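Local structure of Alpha/beta hydrolase (Novosphingobium aromaticivorans, 3BWX) at residues P80-Y83 with L84-L87; D217-P220 with L221-L225. The protein probably acts as a hydrolase of the alpha/beta hydrolase family, its exact substrate unassigned, and binds calcium in the crystal. The protein carries 1 engineered substitution. All blocks are in the same frame, centred on the assembly; numbering follows the deposited sequence.

Interaction 1: P80-Y83 with L84-L87; sequences PMQY and LQDL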
loop_
_atom_site.group_PDB
_atom_site.type_symbol
_atom_site.label_atom_id
_atom_site.label_comp_id
_atom_site.label_asym_id
_atom_site.label_seq_id
_atom_site.Cartn_x
_atom_site.Cartn_y
_atom_site.Cartn_z
ATOM N N PRO A 80 -8.803 -1.296 -10.128
ATOM C CA PRO A 80 -9.158 -0.805 -8.793
ATOM C C PRO A 80 -10.503 -1.137 -8.239
ATOM O O PRO A 80 -10.593 -1.461 -7.048
ATOM C CB PRO A 80 -8.957 0.704 -8.905
ATOM C CG PRO A 80 -7.876 0.835 -9.902
ATOM C CD PRO A 80 -8.189 -0.215 -10.921
HETATM N N MSE A 81 -11.554 -1.082 -9.046
HETATM C CA MSE A 81 -12.876 -1.451 -8.484
HETATM C C MSE A 81 -13.032 -2.911 -8.097
HETATM O O MSE A 81 -13.834 -3.247 -7.237
HETATM C CB MSE A 81 -14.010 -0.968 -9.393
HETATM C CG MSE A 81 -13.963 0.540 -9.638
HETATM SE SE MSE A 81 -13.886 1.674 -8.059
HETATM C CE MSE A 81 -15.545 1.232 -7.396
ATOM N N GLN A 82 -12.268 -3.780 -8.747
ATOM C CA GLN A 82 -12.212 -5.169 -8.380
ATOM C C GLN A 82 -11.473 -5.358 -7.054
ATOM O O GLN A 82 -11.957 -6.063 -6.189
ATOM C CB GLN A 82 -11.615 -6.038 -9.473
ATOM C CG GLN A 82 -11.715 -7.511 -9.155
ATOM C CD GLN A 82 -13.133 -7.980 -9.088
ATOM O OE1 GLN A 82 -13.862 -7.889 -10.072
ATOM N NE2 GLN A 82 -13.544 -8.482 -7.967
ATOM N N TYR A 83 -10.336 -4.672 -6.884
ATOM C CA TYR A 83 -9.660 -4.743 -5.601
ATOM C C TYR A 83 -10.562 -4.228 -4.485
ATOM O O TYR A 83 -10.560 -4.800 -3.395
ATOM C CB TYR A 83 -8.378 -3.969 -5.622
ATOM C CG TYR A 83 -7.520 -4.238 -6.830
ATOM C CD1 TYR A 83 -7.385 -5.514 -7.340
ATOM C CD2 TYR A 83 -6.711 -3.210 -7.410
ATOM C CE1 TYR A 83 -6.584 -5.756 -8.450
ATOM C CE2 TYR A 83 -5.924 -3.448 -8.538
ATOM C CZ TYR A 83 -5.865 -4.726 -9.054
ATOM O OH TYR A 83 -5.103 -4.963 -10.173
ATOM N N LEU A 84 -11.314 -3.171 -4.753
ATOM C CA LEU A 84 -12.247 -2.626 -3.743
ATOM C C LEU A 84 -13.299 -3.706 -3.369
ATOM O O LEU A 84 -13.548 -3.946 -2.182
ATOM C CB LEU A 84 -12.941 -1.376 -4.272
ATOM C CG LEU A 84 -14.061 -0.782 -3.416
ATOM C CD1 LEU A 84 -13.486 -0.336 -2.099
ATOM C CD2 LEU A 84 -14.664 0.427 -4.171
ATOM N N GLN A 85 -13.892 -4.367 -4.385
ATOM C CA GLN A 85 -14.838 -5.440 -4.126
ATOM C C GLN A 85 -14.206 -6.583 -3.312
ATOM O O GLN A 85 -14.809 -7.123 -2.413
ATOM C CB GLN A 85 -15.462 -6.002 -5.414
ATOM C CG GLN A 85 -16.563 -7.082 -5.144
ATOM C CD GLN A 85 -16.948 -7.969 -6.377
ATOM O OE1 GLN A 85 -16.273 -8.965 -6.728
ATOM N NE2 GLN A 85 -18.082 -7.620 -7.004
ATOM N N ASP A 86 -12.966 -6.933 -3.633
ATOM C CA ASP A 86 -12.293 -7.998 -2.947
ATOM C C ASP A 86 -12.064 -7.590 -1.482
ATOM O O ASP A 86 -12.136 -8.425 -0.604
ATOM C CB ASP A 86 -10.952 -8.323 -3.644
ATOM C CG ASP A 86 -11.114 -8.898 -5.031
ATOM O OD1 ASP A 86 -12.199 -9.417 -5.392
ATOM O OD2 ASP A 86 -10.091 -8.924 -5.744
ATOM N N LEU A 87 -11.751 -6.328 -1.236
ATOM C CA LEU A 87 -11.570 -5.895 0.155
ATOM C C LEU A 87 -12.925 -5.898 0.909
ATOM O O LEU A 87 -12.975 -6.227 2.097
ATOM C CB LEU A 87 -10.965 -4.516 0.212
ATOM C CG LEU A 87 -9.449 -4.489 -0.090
ATOM C CD1 LEU A 87 -9.020 -3.068 -0.489
ATOM C CD2 LEU A 87 -8.636 -5.086 1.038
#
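Gln82 reaches along the first turns of helix 80-94 to Gln85 and Asp86, three and four residues on. From CB the chain leaves with CG anti to the backbone N (chi1 -173°). Gln82 CG passes 4.0 Å from Asp86 OD2, and a bend at chi2 (64°) turns the amide so that NE2 faces Gln85 and Asp86. There Gln82 NE2 forks: it donates to Gln85 OE1 at 3.0 Å and to Asp86 OD1 at 3.1 Å. Both acceptors lie close to the Gln82 amide plane, which suits its two N-H directions, yet each is met from above its own plane. Alongside, the selenomethionine Met81 lays CE against Leu84 CD2, a tight 3.4 Å contact. Beneath run the i to i+4 backbone bonds, such as Asp86 N to Gln82 O at 2.9 Å. Ser13 also bonds Gln85 OE1, while Arg64 forms a salt bridge with Asp86 OD2. With an alanine here, Gln85 OE1 and Asp86 OD1 would probably lose their shared donor, leaving Gln85 OE1 to rely on Ser13. The carboxylate is thus gripped through both oxygens, by a neutral amide and a cation, which would probably favour its charged form.

Interaction 2: D217-P220 with L221-L225; sequences DMWP and LFDAL
Trp219 and Phe222 sit on the opening turn of helix 219-225, where Met218 O accepts a 3.0 Å bond from Phe222 N and a weak, bent one from Leu221 N, and Asp223 N and Ala224 N continue the i to i+4 series to Trp219 O and Pro220 O. Three residues apart, the two aromatic side chains leave the helix side by side. They meet as an offset edge-to-face pair: the benzene edge of the Trp219 indole is directed at the Phe222 face, with the planes at 84° and the centroids 5.6 Å apart. CZ3 of Trp219 makes the closest approach, 3.7 Å from Phe222 CD2. Phe222 carries CG anti to its own nitrogen (chi1 170°), whereas Trp219 has CG beside the nitrogen (chi1 -80°); these first torsions set the two rings beside each other, and the second torsions turn them nearly perpendicular. The indole NE1 bonds Glu133, which helps fix how the ring is turned. Met249 of helix 243-250 touches both aromatics, and Pro132 also packs on both.

Ahead of the helix, Asp217 OD1 accepts from Trp219 N at 3.0 Å, approached from above the carboxylate plane. On another flank Met218 CG, in a selenomethionine, stands a loose 4.3 Å from Leu221 CD1, and Leu221 also packs on Leu113 and Ala116 of helix 106-117. Asp223 forms a salt bridge with Arg252 through OD1.

An aspartate capping bond followed by proline in the first turn is a familiar way to begin a helix: the side chain satisfies an early N-H, and the proline has none to satisfy. Here that start seats a short helix of the alpha/beta hydrolase fold against helix 106-117 and strand 122-128 of the main sheet.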
loop_
_atom_site.group_PDB
_atom_site.type_symbol
_atom_site.label_atom_id
_atom_site.label_comp_id
_atom_site.label_asym_id
_atom_site.label_seq_id
_atom_site.Cartn_x
_atom_site.Cartn_y
_atom_site.Cartn_z
ATOM N N ASP A 217 -13.236 13.540 -10.265
ATOM C CA ASP A 217 -12.624 14.451 -9.306
ATOM C C ASP A 217 -12.580 13.658 -8.007
ATOM O O ASP A 217 -13.628 13.226 -7.515
ATOM C CB ASP A 217 -13.485 15.711 -9.214
ATOM C CG ASP A 217 -13.093 16.650 -8.100
ATOM O OD1 ASP A 217 -12.039 16.477 -7.417
ATOM O OD2 ASP A 217 -13.890 17.597 -7.934
HETATM N N MSE A 218 -11.372 13.408 -7.489
HETATM C CA MSE A 218 -11.229 12.640 -6.234
HETATM C C MSE A 218 -11.224 13.439 -4.957
HETATM O O MSE A 218 -11.225 12.852 -3.870
HETATM C CB MSE A 218 -10.007 11.746 -6.282
HETATM C CG MSE A 218 -10.148 10.713 -7.393
HETATM SE SE MSE A 218 -8.728 9.452 -7.286
HETATM C CE MSE A 218 -7.254 10.626 -7.814
ATOM N N TRP A 219 -11.314 14.752 -5.060
ATOM C CA TRP A 219 -11.450 15.555 -3.842
ATOM C C TRP A 219 -12.632 15.133 -2.948
ATOM O O TRP A 219 -12.479 15.098 -1.729
ATOM C CB TRP A 219 -11.469 17.024 -4.198
ATOM C CG TRP A 219 -10.097 17.528 -4.444
ATOM C CD1 TRP A 219 -9.546 17.839 -5.644
ATOM C CD2 TRP A 219 -9.086 17.744 -3.464
ATOM N NE1 TRP A 219 -8.251 18.258 -5.470
ATOM C CE2 TRP A 219 -7.946 18.217 -4.135
ATOM C CE3 TRP A 219 -9.045 17.617 -2.083
ATOM C CZ2 TRP A 219 -6.762 18.559 -3.455
ATOM C CZ3 TRP A 219 -7.871 17.943 -1.404
ATOM C CH2 TRP A 219 -6.752 18.420 -2.088
ATOM N N PRO A 220 -13.801 14.823 -3.544
ATOM C CA PRO A 220 -14.914 14.351 -2.709
ATOM C C PRO A 220 -14.616 13.091 -1.927
ATOM O O PRO A 220 -15.071 12.962 -0.806
ATOM C CB PRO A 220 -16.024 14.083 -3.754
ATOM C CG PRO A 220 -15.741 15.073 -4.825
ATOM C CD PRO A 220 -14.236 15.015 -4.939
ATOM N N LEU A 221 -13.837 12.178 -2.500
ATOM C CA LEU A 221 -13.460 10.942 -1.809
ATOM C C LEU A 221 -12.474 11.285 -0.657
ATOM O O LEU A 221 -12.574 10.775 0.457
ATOM C CB LEU A 221 -12.838 9.934 -2.776
ATOM C CG LEU A 221 -13.720 9.453 -3.922
ATOM C CD1 LEU A 221 -12.865 8.634 -4.871
ATOM C CD2 LEU A 221 -14.854 8.598 -3.411
ATOM N N PHE A 222 -11.544 12.180 -0.913
ATOM C CA PHE A 222 -10.641 12.600 0.141
ATOM C C PHE A 222 -11.408 13.253 1.266
ATOM O O PHE A 222 -11.225 12.978 2.449
ATOM C CB PHE A 222 -9.587 13.578 -0.410
ATOM C CG PHE A 222 -8.787 14.235 0.678
ATOM C CD1 PHE A 222 -7.747 13.560 1.328
ATOM C CD2 PHE A 222 -9.122 15.497 1.137
ATOM C CE1 PHE A 222 -7.103 14.115 2.427
ATOM C CE2 PHE A 222 -8.475 16.034 2.240
ATOM C CZ PHE A 222 -7.451 15.374 2.848
ATOM N N ASP A 223 -12.314 14.132 0.877
ATOM C CA ASP A 223 -13.025 14.917 1.888
ATOM C C ASP A 223 -13.876 14.054 2.790
ATOM O O ASP A 223 -13.943 14.299 4.016
ATOM C CB ASP A 223 -13.819 16.044 1.245
ATOM C CG ASP A 223 -13.010 17.301 1.106
ATOM O OD1 ASP A 223 -12.469 17.737 2.146
ATOM O OD2 ASP A 223 -12.920 17.895 0.010
ATOM N N ALA A 224 -14.465 12.991 2.244
ATOM C CA ALA A 224 -15.234 12.092 3.073
ATOM C C ALA A 224 -14.319 11.369 4.064
ATOM O O ALA A 224 -14.643 11.245 5.240
ATOM C CB ALA A 224 -16.033 11.095 2.227
ATOM N N LEU A 225 -13.174 10.897 3.578
ATOM C CA LEU A 225 -12.170 10.317 4.476
ATOM C C LEU A 225 -11.697 11.284 5.570
ATOM O O LEU A 225 -11.525 10.891 6.732
ATOM C CB LEU A 225 -10.951 9.778 3.691
ATOM C CG LEU A 225 -9.849 9.042 4.466
ATOM C CD1 LEU A 225 -10.361 7.785 5.213
ATOM C CD2 LEU A 225 -8.732 8.649 3.529
#

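Interaction 1 and interaction 2 each lie on the opening turns of a helix, in series along the chain, with centres 18 Å apart and nearest atoms about 8 Å apart, so they do not touch. Helix 106-117 connects them: Leu113 packs against Leu84 of the first and Leu221 of the second. That helix follows Ser105 of a probable nucleophile elbow, and the side chain of Leu87 lies near the elbow without touching it. In interaction 1 the Pro80 side chain is about 6 Å from a bound calcium ion and about 8 Å from the side chain of Ala208; residues 217-225 lie away from the calcium-binding residues Pro205 and Ala208.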